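Local atomic coordinates of poly(ADP-ribose) glycohydrolase (Thermomonospora curvata, PDB entry 3SIG), a protein that hydrolyses the ribose-ribose linkages of poly(ADP-ribose), probably through a macrodomain-type catalytic domain that here binds ADP-ribose. Residues V12-R17 with V155-A160; T73-A78 with V170-S175; G103-A108 with G120-L125. All coordinates share one frame; numbering follows the deposited sequence.

Overall arrangement
From the N terminus, residues 12-17, at the end of helix 2-17, are met by 155-160, the end of strand 147-157 and the turn after it, closing interaction 1. Meanwhile helix 74-84 has begun, and its first turns close interaction 2 only with 170-175, so the two long loops cross. Interaction 3, a short-range closure between 103-108 and 120-125, falls within both. Strands 147-157 and 163-175 are sheet neighbours, and Val155 of interaction 1 packs on Leu75 and Val170 of interaction 2. Val12 joins interactions 1 and 3 by touching Leu105 and Tyr122, while Leu121 and Leu125 carry interaction 3 to Phe172 and Thr174 of strand 163-175.

Interaction 1: V12-R17 with V155-A160; sequences VEILER and VFRDDA
The ring of Phe156 receives Leu15 at its edge, near the ring plane, with CD2 of the leucine 4.1 Å from CZ of the phenylalanine. Ile14 comes to the same ring obliquely, its CG2 lying 4.3 Å from Phe156 CZ. The guanidinium of Arg157 is likewise met at a slant by the other branch of Ile14, whose CD1 stops 4.0 Å from NH2 of the arginine. Ile14 thus serves both flat groups: CG2 is anti to its backbone N and goes to the ring, whereas CG1, beside that N (chi1 -75°), carries CD1 to the arginine. Phe156 holds CG between its own N and carbonyl carbon; with CB already directed at the helix, this rotation (chi1 49°) sets CZ against Leu15 and Ile14. Backbones stay well apart, the helix and strand axes approaching no closer than 11.9 Å, and the contact is made by side-chain methyls, the ring and the guanidinium, without a hydrogen bond. Strand 147-157 ends here and turns back into strand 163-175, an antiparallel hairpin of the central sheet, while the last turns of helix 2-17 pack beside it. In the connection, Ala160 N makes a weak 2.9 Å bond to Asp158 OD1. The charge of Arg157 is met by Glu10 in a salt bridge, and Thr11, Arg117 O and Gly161 O take further hydrogen bonds, which should fix the guanidinium against Ile14. Phe156 also meets the ring of Tyr20 and touches Ile30 and Leu163.

Interaction 2: T73-A78 with V170-S175; sequences TTLAAA and VAFLTS. With AR6 ([(2R,3S,4R,5R)-5-(6-aminopurin-9-yl)-3,4-dihydroxy-oxolan-2-yl]methyl [hydroxy-[[(2R,3S,4R,5S)-3,4,5-trihydroxyoxolan-2-yl]methoxy]phosphoryl] hydrogen phosphate), chain B.
Leu75 points one methyl at the rim of the Phe172 ring, CD2 to CZ 4.1 Å, close to the ring plane, and the two side chains cross at about a right angle. A turn further along the helix, Ala78 CB touches Val170 CG1 at 4.0 Å. The other branch of that valine, CG2, lies over one face of the Phe172 ring near its rim, and the three apolar side chains Leu75, Val170 and Phe172 together with Ala78 make the close part of the contact, wholly buried. Toward the start of the helix the two segments diverge: Thr73 and Thr74 stay beyond contact distance of the strand; Thr74 leans toward it, but its OG1 and backbone N lie by the adenine. The backbone N of Thr74 donates to N1 of the AR6 adenine over 3.0 Å (N-H...N 153°), so a backbone N-H at the start of the helix meets the base. Thr73 is the N-cap; its OG1, placed between its own N and carbonyl carbon (chi1 62°), accepts from Ala76 N at 2.9 Å and is also hydrogen-bonded to Asp159 OD1. Thr74 OG1 is hydrogen-bonded to Gln111 NE2. In this macrodomain-type fold, helix 74-84 packs on one side of the mixed sheet, where Leu75 also touches Val155 of strand 147-157 and Ala78 touches Cys91 of strand 90-94, the two strands that flank 163-175, while Leu173 turns to helix 189-209.

Interaction 3: G103-A108 with G120-L125; sequences GFLSGA and GLYASL
Phe104 drives the edge of its ring into a face of the Tyr122 ring, a T-shaped (edge-to-face) pair with centroids 4.8 Å apart and planes at 64°. Two ring atoms do the touching: Phe104 CE1 lies 3.5 Å from Tyr122 CD1, and Phe104 CZ 3.5 Å from Tyr122 CG. Tyr122 has its ring anti to the backbone N (chi1 173°), which swings it from helix 121-125 out to the loop. At the far end of the phenol, Leu105 CD1 comes within 3.9 Å of Tyr122 OH, while CG of this leucine rests over a face of Phe104. Replacing Tyr122 by an alanine would probably leave the Phe104 edge without the face it abuts and take from Leu105 CD1 the phenol it rests against. The loop itself is tightly wound: Gly103 O accepts from Ser106 N and Ala108 N, which reach it from opposite faces of its plane. It starts on the last glycine and leads to Gln111-Glu112-Glu113 of the GGG-X6-8-QEE PARG signature; Gly103 N hydrogen-bonds Glu113 OE2, whose carboxylate also binds AR6. With no hydrogen bond between the segments, the join rests on dispersion and on the slightly positive ring edge of Phe104 meeting the electron-rich face of Tyr122.

Interaction 1: V12-R17 with V155-A160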
ATOM      1  N   VAL A  12      -2.550  17.531  -5.649  1.00 13.38           N
ATOM      2  CA  VAL A  12      -2.582  18.383  -4.477  1.00 15.75           C
ATOM      3  C   VAL A  12      -3.587  19.530  -4.608  1.00 17.03           C
ATOM      4  O   VAL A  12      -4.274  19.824  -3.641  1.00 15.92           O
ATOM      5  CB  VAL A  12      -1.186  18.913  -4.177  1.00 16.47           C
ATOM      6  CG1 VAL A  12      -1.257  20.086  -3.164  1.00 22.04           C
ATOM      7  CG2 VAL A  12      -0.322  17.779  -3.660  1.00 20.18           C
ATOM      8  N   GLU A  13      -3.691  20.153  -5.785  1.00 15.95           N
ATOM      9  CA  GLU A  13      -4.694  21.201  -6.035  1.00 14.67           C
ATOM     10  C   GLU A  13      -6.114  20.646  -5.851  1.00 15.01           C
ATOM     11  O   GLU A  13      -6.971  21.268  -5.228  1.00 16.05           O
ATOM     12  CB  GLU A  13      -4.563  21.803  -7.451  1.00 17.80           C
ATOM     13  CG  GLU A  13      -5.677  22.818  -7.781  1.00 19.13           C
ATOM     14  CD  GLU A  13      -5.580  23.460  -9.180  1.00 28.94           C
ATOM     15  OE1 GLU A  13      -4.561  23.268  -9.869  1.00 34.71           O
ATOM     16  OE2 GLU A  13      -6.536  24.159  -9.583  1.00 32.94           O
ATOM     17  N   ILE A  14      -6.335  19.464  -6.402  1.00 14.20           N
ATOM     18  CA  ILE A  14      -7.635  18.795  -6.321  1.00 16.12           C
ATOM     19  C   ILE A  14      -8.004  18.547  -4.870  1.00 14.21           C
ATOM     20  O   ILE A  14      -9.148  18.780  -4.449  1.00 15.20           O
ATOM     21  CB  ILE A  14      -7.636  17.490  -7.147  1.00 12.78           C
ATOM     22  CG1 ILE A  14      -7.712  17.831  -8.628  1.00 15.32           C
ATOM     23  CG2 ILE A  14      -8.790  16.583  -6.743  1.00 15.36           C
ATOM     24  CD1 ILE A  14      -7.377  16.676  -9.503  1.00 13.64           C
ATOM     25  N   LEU A  15      -7.026  18.092  -4.081  1.00 14.07           N
ATOM     26  CA  LEU A  15      -7.293  17.799  -2.676  1.00 13.73           C
ATOM     27  C   LEU A  15      -7.574  19.087  -1.904  1.00 14.81           C
ATOM     28  O   LEU A  15      -8.357  19.050  -0.955  1.00 18.52           O
ATOM     29  CB  LEU A  15      -6.168  16.981  -2.029  1.00 13.96           C
ATOM     30  CG  LEU A  15      -5.896  15.634  -2.682  1.00 14.24           C
ATOM     31  CD1 LEU A  15      -4.634  14.994  -2.109  1.00 16.37           C
ATOM     32  CD2 LEU A  15      -7.046  14.677  -2.505  1.00 16.39           C
ATOM     33  N   GLU A  16      -6.992  20.224  -2.305  1.00 13.70           N
ATOM     34  CA  GLU A  16      -7.325  21.493  -1.668  1.00 17.08           C
ATOM     35  C   GLU A  16      -8.708  22.011  -2.086  1.00 15.31           C
ATOM     36  O   GLU A  16      -9.473  22.518  -1.268  1.00 20.08           O
ATOM     37  CB  GLU A  16      -6.310  22.560  -2.055  1.00 19.43           C
ATOM     38  CG  GLU A  16      -4.947  22.375  -1.453  1.00 27.28           C
ATOM     39  CD  GLU A  16      -4.966  22.536   0.058  1.00 21.23           C
ATOM     40  OE1 GLU A  16      -5.602  23.514   0.533  1.00 21.95           O
ATOM     41  OE2 GLU A  16      -4.360  21.670   0.719  1.00 30.02           O
ATOM     42  N   ARG A  17      -9.023  21.956  -3.382  1.00 18.01           N
ATOM     43  CA  ARG A  17     -10.241  22.558  -3.910  1.00 18.77           C
ATOM     44  C   ARG A  17     -11.453  21.665  -3.643  1.00 15.97           C
ATOM     45  O   ARG A  17     -12.562  22.159  -3.615  1.00 18.47           O
ATOM     46  CB  ARG A  17     -10.117  22.822  -5.411  1.00 22.38           C
ATOM     47  CG  ARG A  17      -9.088  23.877  -5.767  1.00 30.33           C
ATOM     48  CD  ARG A  17      -9.613  25.271  -5.502  1.00 49.82           C
ATOM     49  NE  ARG A  17      -8.941  26.234  -6.367  1.00 64.68           N
ATOM     50  CZ  ARG A  17      -9.095  26.296  -7.691  1.00 69.61           C
ATOM     51  NH1 ARG A  17      -9.913  25.457  -8.318  1.00 70.71           N
ATOM     52  NH2 ARG A  17      -8.430  27.198  -8.401  1.00 68.95           N
ATOM     53  N   VAL A 155     -10.086   7.110  -4.767  1.00  8.26           N
ATOM     54  CA  VAL A 155      -9.153   6.900  -5.868  1.00  8.81           C
ATOM     55  C   VAL A 155      -9.822   7.458  -7.101  1.00  8.97           C
ATOM     56  O   VAL A 155     -10.976   7.118  -7.403  1.00 10.16           O
ATOM     57  CB  VAL A 155      -8.848   5.407  -6.060  1.00  8.17           C
ATOM     58  CG1 VAL A 155      -7.874   5.189  -7.202  1.00 10.43           C
ATOM     59  CG2 VAL A 155      -8.284   4.824  -4.797  1.00  8.98           C
ATOM     60  N   PHE A 156      -9.112   8.319  -7.812  1.00  9.91           N
ATOM     61  CA  PHE A 156      -9.712   9.096  -8.898  1.00  9.96           C
ATOM     62  C   PHE A 156      -8.817   9.234 -10.128  1.00 10.14           C
ATOM     63  O   PHE A 156      -9.126  10.079 -10.993  1.00 11.52           O
ATOM     64  CB  PHE A 156     -10.198  10.480  -8.387  1.00 11.05           C
ATOM     65  CG  PHE A 156      -9.172  11.242  -7.573  1.00 10.94           C
ATOM     66  CD1 PHE A 156      -9.254  11.268  -6.191  1.00 11.62           C
ATOM     67  CD2 PHE A 156      -8.143  11.944  -8.185  1.00 12.65           C
ATOM     68  CE1 PHE A 156      -8.320  11.961  -5.445  1.00 11.87           C
ATOM     69  CE2 PHE A 156      -7.198  12.625  -7.437  1.00 14.43           C
ATOM     70  CZ  PHE A 156      -7.284  12.621  -6.068  1.00 12.84           C
ATOM     71  N   ARG A 157      -7.782   8.397 -10.286  1.00 11.24           N
ATOM     72  CA  ARG A 157      -7.052   8.301 -11.549  1.00 11.58           C
ATOM     73  C   ARG A 157      -6.863   6.854 -11.943  1.00 11.24           C
ATOM     74  O   ARG A 157      -6.786   5.972 -11.053  1.00 11.86           O
ATOM     75  CB  ARG A 157      -5.671   8.968 -11.520  1.00 13.01           C
ATOM     76  CG  ARG A 157      -5.656  10.430 -11.210  1.00 12.67           C
ATOM     77  CD  ARG A 157      -4.271  11.022 -11.447  1.00 12.94           C
ATOM     78  NE  ARG A 157      -4.202  12.355 -10.899  1.00 12.82           N
ATOM     79  CZ  ARG A 157      -4.420  13.442 -11.610  1.00 12.63           C
ATOM     80  NH1 ARG A 157      -4.697  13.354 -12.892  1.00 14.86           N
ATOM     81  NH2 ARG A 157      -4.361  14.627 -11.027  1.00 14.83           N
ATOM     82  N   ASP A 158      -6.740   6.590 -13.240  1.00 13.08           N
ATOM     83  CA  ASP A 158      -6.341   5.279 -13.742  1.00 13.33           C
ATOM     84  C   ASP A 158      -4.815   5.176 -13.849  1.00 12.56           C
ATOM     85  O   ASP A 158      -4.116   6.084 -13.454  1.00 14.36           O
ATOM     86  CB  ASP A 158      -7.023   4.976 -15.068  1.00 16.74           C
ATOM     87  CG  ASP A 158      -6.543   5.857 -16.213  1.00 14.86           C
ATOM     88  OD1 ASP A 158      -5.527   6.581 -16.145  1.00 14.93           O
ATOM     89  OD2 ASP A 158      -7.204   5.799 -17.285  1.00 22.65           O
ATOM     90  N   ASP A 159      -4.329   4.075 -14.435  1.00 15.30           N
ATOM     91  CA  ASP A 159      -2.888   3.791 -14.472  1.00 18.65           C
ATOM     92  C   ASP A 159      -2.137   4.848 -15.300  1.00 18.93           C
ATOM     93  O   ASP A 159      -0.961   5.149 -15.048  1.00 22.81           O
ATOM     94  CB  ASP A 159      -2.622   2.393 -15.056  1.00 18.31           C
ATOM     95  CG  ASP A 159      -3.031   1.253 -14.126  1.00 16.90           C
ATOM     96  OD1 ASP A 159      -3.105   1.456 -12.882  1.00 14.83           O
ATOM     97  OD2 ASP A 159      -3.266   0.141 -14.673  1.00 19.92           O
ATOM     98  N   ALA A 160      -2.829   5.446 -16.260  1.00 17.36           N
ATOM     99  CA  ALA A 160      -2.204   6.428 -17.139  1.00 19.16           C
ATOM    100  C   ALA A 160      -2.230   7.848 -16.573  1.00 20.82           C
ATOM    101  O   ALA A 160      -1.658   8.768 -17.173  1.00 23.68           O
ATOM    102  CB  ALA A 160      -2.882   6.407 -18.497  1.00 23.34           C
TER

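Interaction 2: T73-A78 with V170-S175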
ATOM      1  N   THR A  73      -1.405  -3.370 -11.703  1.00 10.45           N
ATOM      2  CA  THR A  73      -0.998  -2.428 -10.683  1.00 10.11           C
ATOM      3  C   THR A  73      -1.884  -2.621  -9.449  1.00  9.33           C
ATOM      4  O   THR A  73      -2.993  -3.174  -9.511  1.00  9.52           O
ATOM      5  CB  THR A  73      -1.169  -0.975 -11.133  1.00 10.20           C
ATOM      6  OG1 THR A  73      -2.561  -0.760 -11.391  1.00 10.69           O
ATOM      7  CG2 THR A  73      -0.376  -0.681 -12.387  1.00 12.85           C
ATOM      8  N   THR A  74      -1.406  -2.127  -8.317  1.00  8.48           N
ATOM      9  CA  THR A  74      -2.200  -2.111  -7.087  1.00  9.07           C
ATOM     10  C   THR A  74      -3.575  -1.520  -7.348  1.00  8.14           C
ATOM     11  O   THR A  74      -4.609  -2.086  -6.962  1.00  9.09           O
ATOM     12  CB  THR A  74      -1.495  -1.316  -5.993  1.00  8.40           C
ATOM     13  OG1 THR A  74      -0.133  -1.777  -5.883  1.00  8.01           O
ATOM     14  CG2 THR A  74      -2.211  -1.432  -4.649  1.00  8.09           C
ATOM     15  N   LEU A  75      -3.609  -0.354  -7.951  1.00  8.76           N
ATOM     16  CA  LEU A  75      -4.889   0.314  -8.171  1.00 10.18           C
ATOM     17  C   LEU A  75      -5.785  -0.396  -9.147  1.00  9.63           C
ATOM     18  O   LEU A  75      -7.001  -0.420  -8.952  1.00 10.56           O
ATOM     19  CB  LEU A  75      -4.663   1.747  -8.598  1.00 13.44           C
ATOM     20  CG  LEU A  75      -4.154   2.613  -7.448  1.00 16.46           C
ATOM     21  CD1 LEU A  75      -3.929   4.003  -7.949  1.00 18.07           C
ATOM     22  CD2 LEU A  75      -5.050   2.641  -6.214  1.00 17.30           C
ATOM     23  N   ALA A  76      -5.232  -1.006 -10.185  1.00 10.02           N
ATOM     24  CA  ALA A  76      -6.068  -1.700 -11.157  1.00 10.28           C
ATOM     25  C   ALA A  76      -6.738  -2.890 -10.483  1.00 10.58           C
ATOM     26  O   ALA A  76      -7.921  -3.159 -10.663  1.00 11.49           O
ATOM     27  CB  ALA A  76      -5.260  -2.141 -12.374  1.00 12.32           C
ATOM     28  N   ALA A  77      -5.980  -3.621  -9.680  1.00  9.86           N
ATOM     29  CA  ALA A  77      -6.561  -4.755  -8.968  1.00  9.18           C
ATOM     30  C   ALA A  77      -7.638  -4.259  -8.013  1.00  8.80           C
ATOM     31  O   ALA A  77      -8.728  -4.863  -7.912  1.00 10.46           O
ATOM     32  CB  ALA A  77      -5.480  -5.541  -8.200  1.00 10.70           C
ATOM     33  N   ALA A  78      -7.376  -3.212  -7.269  1.00  9.31           N
ATOM     34  CA  ALA A  78      -8.365  -2.655  -6.348  1.00  9.04           C
ATOM     35  C   ALA A  78      -9.629  -2.224  -7.068  1.00  9.40           C
ATOM     36  O   ALA A  78     -10.743  -2.502  -6.609  1.00 10.78           O
ATOM     37  CB  ALA A  78      -7.793  -1.513  -5.592  1.00 10.84           C
ATOM     38  N   VAL A 170     -11.053   2.864  -1.392  1.00  9.45           N
ATOM     39  CA  VAL A 170     -10.367   1.716  -0.792  1.00  9.27           C
ATOM     40  C   VAL A 170      -9.760   2.126   0.507  1.00  9.57           C
ATOM     41  O   VAL A 170      -9.481   3.319   0.727  1.00 12.55           O
ATOM     42  CB  VAL A 170      -9.246   1.193  -1.711  1.00 11.15           C
ATOM     43  CG1 VAL A 170      -9.781   0.922  -3.128  1.00 13.47           C
ATOM     44  CG2 VAL A 170      -8.098   2.174  -1.823  1.00 12.39           C
ATOM     45  N   ALA A 171      -9.448   1.166   1.356  1.00  7.77           N
ATOM     46  CA  ALA A 171      -8.619   1.424   2.529  1.00  8.21           C
ATOM     47  C   ALA A 171      -7.172   1.171   2.157  1.00  6.92           C
ATOM     48  O   ALA A 171      -6.847   0.245   1.392  1.00  8.77           O
ATOM     49  CB  ALA A 171      -9.019   0.546   3.679  1.00  8.77           C
ATOM     50  N   PHE A 172      -6.284   1.970   2.731  1.00  6.93           N
ATOM     51  CA  PHE A 172      -4.846   1.732   2.609  1.00  6.09           C
ATOM     52  C   PHE A 172      -4.237   1.335   3.932  1.00  6.19           C
ATOM     53  O   PHE A 172      -4.652   1.825   5.009  1.00  7.29           O
ATOM     54  CB  PHE A 172      -4.106   2.933   2.026  1.00  7.20           C
ATOM     55  CG  PHE A 172      -4.363   3.153   0.552  1.00  7.10           C
ATOM     56  CD1 PHE A 172      -3.770   2.351  -0.405  1.00  7.71           C
ATOM     57  CD2 PHE A 172      -5.249   4.129   0.121  1.00  9.33           C
ATOM     58  CE1 PHE A 172      -4.026   2.542  -1.756  1.00  8.51           C
ATOM     59  CE2 PHE A 172      -5.489   4.346  -1.245  1.00 10.85           C
ATOM     60  CZ  PHE A 172      -4.878   3.544  -2.170  1.00  9.40           C
ATOM     61  N   LEU A 173      -3.232   0.470   3.827  1.00  6.80           N
ATOM     62  CA  LEU A 173      -2.396   0.048   4.939  1.00  6.46           C
ATOM     63  C   LEU A 173      -0.997   0.490   4.590  1.00  6.19           C
ATOM     64  O   LEU A 173      -0.437  -0.004   3.605  1.00  7.23           O
ATOM     65  CB  LEU A 173      -2.445  -1.474   5.073  1.00  8.07           C
ATOM     66  CG  LEU A 173      -3.856  -2.088   5.115  1.00 13.43           C
ATOM     67  CD1 LEU A 173      -3.911  -3.532   4.732  1.00 14.84           C
ATOM     68  CD2 LEU A 173      -4.408  -1.906   6.469  1.00 22.39           C
ATOM     69  N   THR A 174      -0.440   1.398   5.404  1.00  6.89           N
ATOM     70  CA  THR A 174       0.856   2.004   5.124  1.00  7.43           C
ATOM     71  C   THR A 174       1.867   1.482   6.118  1.00  7.50           C
ATOM     72  O   THR A 174       1.797   1.792   7.309  1.00  8.25           O
ATOM     73  CB  THR A 174       0.716   3.551   5.156  1.00  6.70           C
ATOM     74  OG1 THR A 174      -0.007   3.938   3.990  1.00  7.74           O
ATOM     75  CG2 THR A 174       2.008   4.313   5.151  1.00  8.93           C
ATOM     76  N   SER A 175       2.776   0.653   5.611  1.00  6.86           N
ATOM     77  CA  SER A 175       3.785  -0.003   6.415  1.00  7.84           C
ATOM     78  C   SER A 175       5.029  -0.120   5.554  1.00  7.93           C
ATOM     79  O   SER A 175       4.958  -0.678   4.466  1.00  8.60           O
ATOM     80  CB  SER A 175       3.295  -1.414   6.772  1.00  9.53           C
ATOM     81  OG  SER A 175       4.318  -2.234   7.338  1.00 11.21           O
TER
HETATM   82  N1  AR6 B 280       1.524  -1.846  -8.628  1.00  9.49           N
HETATM   83  C2  AR6 B 280       1.942  -3.073  -8.331  1.00 10.25           C
HETATM   84  N3  AR6 B 280       3.243  -3.475  -8.247  1.00  8.90           N
HETATM   85  C4  AR6 B 280       4.130  -2.480  -8.475  1.00 10.35           C
HETATM   86  C5  AR6 B 280       3.730  -1.134  -8.792  1.00  9.51           C
HETATM   87  C6  AR6 B 280       2.383  -0.888  -8.842  1.00  9.54           C
HETATM   88  N6  AR6 B 280       1.929   0.391  -9.168  1.00 11.25           N
HETATM   89  N7  AR6 B 280       4.950  -0.382  -8.938  1.00 10.07           N
HETATM   90  C8  AR6 B 280       5.921  -1.215  -8.768  1.00 10.32           C
HETATM   91  N9  AR6 B 280       5.527  -2.491  -8.490  1.00  9.56           N
HETATM   92  PA  AR6 B 280       8.359  -0.361  -4.886  1.00 10.02           P
HETATM   93  PB  AR6 B 280       9.474  -0.820  -2.162  1.00  9.49           P
HETATM   94  C1' AR6 B 280       6.276  -3.711  -8.202  1.00 10.60           C
HETATM   95  O1A AR6 B 280       9.748  -0.318  -5.416  1.00 11.74           O
HETATM   96  O1B AR6 B 280       8.688  -1.229  -0.932  1.00  9.97           O
HETATM   97  C1D AR6 B 280       8.898   4.463  -2.868  1.00 10.70           C
HETATM   98  O1D AR6 B 280       9.660   5.569  -3.262  1.00 12.62           O
HETATM   99  C2' AR6 B 280       7.664  -3.739  -8.804  1.00  9.74           C
HETATM  100  O2' AR6 B 280       7.993  -5.046  -9.183  1.00 12.26           O
HETATM  101  O2A AR6 B 280       7.461   0.818  -5.156  1.00 10.77           O
HETATM  102  O2B AR6 B 280      10.568  -1.717  -2.634  1.00 10.19           O
HETATM  103  C2D AR6 B 280       8.474   4.688  -1.469  1.00 11.61           C
HETATM  104  O2D AR6 B 280       7.938   5.928  -1.162  1.00  9.81           O
HETATM  105  C3' AR6 B 280       8.509  -3.314  -7.659  1.00 11.11           C
HETATM  106  O3' AR6 B 280       9.794  -3.841  -7.716  1.00 12.06           O
HETATM  107  O3A AR6 B 280       8.396  -0.682  -3.329  1.00  9.27           O
HETATM  108  C3D AR6 B 280       9.517   4.057  -0.651  1.00  9.66           C
HETATM  109  O3D AR6 B 280      10.460   5.077  -0.450  1.00 13.34           O
HETATM  110  C4' AR6 B 280       7.779  -3.804  -6.441  1.00 10.59           C
HETATM  111  O4' AR6 B 280       6.428  -3.937  -6.824  1.00  9.66           O
HETATM  112  C4D AR6 B 280      10.009   2.966  -1.535  1.00  9.86           C
HETATM  113  O4D AR6 B 280       9.715   3.311  -2.880  1.00 11.50           O
HETATM  114  C5' AR6 B 280       7.904  -2.934  -5.197  1.00 10.40           C
HETATM  115  O5' AR6 B 280       7.517  -1.600  -5.481  1.00 10.44           O
HETATM  116  C5D AR6 B 280       9.424   1.594  -1.201  1.00  9.41           C
HETATM  117  O5D AR6 B 280      10.081   0.629  -2.001  1.00  9.55           O

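Interaction 3: G103-A108 with G120-L125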
ATOM      1  N   GLY A 103       8.346  10.235  -2.889  1.00 12.23           N
ATOM      2  CA  GLY A 103       8.816  11.353  -3.697  1.00 13.09           C
ATOM      3  C   GLY A 103       7.802  11.871  -4.726  1.00 13.13           C
ATOM      4  O   GLY A 103       8.183  12.374  -5.790  1.00 14.40           O
ATOM      5  N   PHE A 104       6.504  11.715  -4.476  1.00 11.60           N
ATOM      6  CA  PHE A 104       5.582  11.919  -5.568  1.00 11.54           C
ATOM      7  C   PHE A 104       5.646  13.325  -6.126  1.00 12.21           C
ATOM      8  O   PHE A 104       5.526  13.504  -7.345  1.00 12.69           O
ATOM      9  CB  PHE A 104       4.149  11.466  -5.237  1.00 10.22           C
ATOM     10  CG  PHE A 104       3.297  12.444  -4.468  1.00  9.71           C
ATOM     11  CD1 PHE A 104       3.564  12.761  -3.144  1.00 10.90           C
ATOM     12  CD2 PHE A 104       2.155  12.951  -5.056  1.00 10.35           C
ATOM     13  CE1 PHE A 104       2.740  13.622  -2.451  1.00 12.99           C
ATOM     14  CE2 PHE A 104       1.307  13.789  -4.363  1.00 11.73           C
ATOM     15  CZ  PHE A 104       1.611  14.134  -3.056  1.00 13.83           C
ATOM     16  N   LEU A 105       5.802  14.329  -5.261  1.00 13.57           N
ATOM     17  CA  LEU A 105       5.811  15.715  -5.729  1.00 13.31           C
ATOM     18  C   LEU A 105       7.050  16.092  -6.506  1.00 15.74           C
ATOM     19  O   LEU A 105       7.018  17.083  -7.229  1.00 17.98           O
ATOM     20  CB  LEU A 105       5.527  16.676  -4.574  1.00 16.29           C
ATOM     21  CG  LEU A 105       4.044  16.680  -4.171  1.00 16.13           C
ATOM     22  CD1 LEU A 105       3.889  17.192  -2.727  1.00 21.56           C
ATOM     23  CD2 LEU A 105       3.186  17.462  -5.125  1.00 19.24           C
ATOM     24  N   SER A 106       8.112  15.312  -6.389  1.00 15.47           N
ATOM     25  CA  SER A 106       9.283  15.513  -7.238  1.00 16.11           C
ATOM     26  C   SER A 106       9.225  14.682  -8.511  1.00 17.63           C
ATOM     27  O   SER A 106      10.185  14.644  -9.285  1.00 20.34           O
ATOM     28  CB  SER A 106      10.534  15.092  -6.465  1.00 25.79           C
ATOM     29  OG  SER A 106      10.655  15.819  -5.258  1.00 38.40           O
ATOM     30  N   GLY A 107       8.129  13.960  -8.706  1.00 17.05           N
ATOM     31  CA  GLY A 107       7.975  13.141  -9.892  1.00 16.18           C
ATOM     32  C   GLY A 107       8.627  11.780  -9.839  1.00 16.06           C
ATOM     33  O   GLY A 107       8.837  11.135 -10.872  1.00 17.96           O
ATOM     34  N   ALA A 108       8.955  11.308  -8.638  1.00 14.33           N
ATOM     35  CA  ALA A 108       9.536   9.967  -8.506  1.00 15.29           C
ATOM     36  C   ALA A 108       8.526   8.903  -8.923  1.00 13.51           C
ATOM     37  O   ALA A 108       7.312   9.126  -8.868  1.00 13.12           O
ATOM     38  CB  ALA A 108      10.016   9.711  -7.080  1.00 16.79           C
ATOM     39  N   GLY A 120      -6.690  10.195  -2.632  1.00  8.32           N
ATOM     40  CA  GLY A 120      -6.533  11.044  -1.469  1.00  9.37           C
ATOM     41  C   GLY A 120      -5.534  10.578  -0.426  1.00  7.52           C
ATOM     42  O   GLY A 120      -5.486  11.151   0.665  1.00  9.30           O
ATOM     43  N   LEU A 121      -4.700   9.619  -0.785  1.00  7.24           N
ATOM     44  CA  LEU A 121      -3.819   9.029   0.211  1.00  7.93           C
ATOM     45  C   LEU A 121      -2.916  10.049   0.882  1.00  7.76           C
ATOM     46  O   LEU A 121      -2.702   9.982   2.082  1.00  8.00           O
ATOM     47  CB  LEU A 121      -2.980   7.930  -0.422  1.00  9.05           C
ATOM     48  CG  LEU A 121      -2.003   7.224   0.522  1.00  9.68           C
ATOM     49  CD1 LEU A 121      -2.698   6.557   1.718  1.00 11.62           C
ATOM     50  CD2 LEU A 121      -1.192   6.219  -0.295  1.00 13.04           C
ATOM     51  N   TYR A 122      -2.335  10.983   0.135  1.00  8.91           N
ATOM     52  CA  TYR A 122      -1.443  11.983   0.740  1.00  8.07           C
ATOM     53  C   TYR A 122      -2.135  12.801   1.805  1.00  8.18           C
ATOM     54  O   TYR A 122      -1.512  13.177   2.777  1.00  9.31           O
ATOM     55  CB  TYR A 122      -0.914  12.907  -0.352  1.00 11.34           C
ATOM     56  CG  TYR A 122      -0.104  14.133   0.022  1.00 11.78           C
ATOM     57  CD1 TYR A 122       1.116  14.028   0.642  1.00 10.95           C
ATOM     58  CD2 TYR A 122      -0.551  15.397  -0.350  1.00 13.66           C
ATOM     59  CE1 TYR A 122       1.870  15.189   0.881  1.00 11.99           C
ATOM     60  CE2 TYR A 122       0.191  16.508  -0.103  1.00 15.81           C
ATOM     61  CZ  TYR A 122       1.368  16.381   0.506  1.00 12.89           C
ATOM     62  OH  TYR A 122       2.102  17.541   0.727  1.00 16.67           O
ATOM     63  N   ALA A 123      -3.410  13.142   1.595  1.00  7.84           N
ATOM     64  CA  ALA A 123      -4.119  13.927   2.582  1.00  7.96           C
ATOM     65  C   ALA A 123      -4.193  13.153   3.904  1.00  8.18           C
ATOM     66  O   ALA A 123      -4.143  13.753   4.958  1.00 10.30           O
ATOM     67  CB  ALA A 123      -5.509  14.273   2.111  1.00 10.22           C
ATOM     68  N   SER A 124      -4.355  11.828   3.831  1.00  8.50           N
ATOM     69  CA  SER A 124      -4.349  10.991   5.016  1.00  8.28           C
ATOM     70  C   SER A 124      -2.970  10.903   5.665  1.00  8.59           C
ATOM     71  O   SER A 124      -2.805  11.159   6.850  1.00  9.98           O
ATOM     72  CB  SER A 124      -4.876   9.599   4.626  1.00  8.52           C
ATOM     73  OG  SER A 124      -4.701   8.672   5.691  1.00  8.20           O
ATOM     74  N   LEU A 125      -1.971  10.513   4.878  1.00  8.01           N
ATOM     75  CA  LEU A 125      -0.627  10.281   5.423  1.00  8.05           C
ATOM     76  C   LEU A 125       0.006  11.556   5.964  1.00  9.97           C
ATOM     77  O   LEU A 125       0.693  11.523   6.999  1.00 11.04           O
ATOM     78  CB  LEU A 125       0.275   9.639   4.400  1.00  8.49           C
ATOM     79  CG  LEU A 125      -0.224   8.346   3.801  1.00  8.22           C
ATOM     80  CD1 LEU A 125       0.821   7.762   2.818  1.00  9.61           C
ATOM     81  CD2 LEU A 125      -0.554   7.356   4.915  1.00 10.25           C
TER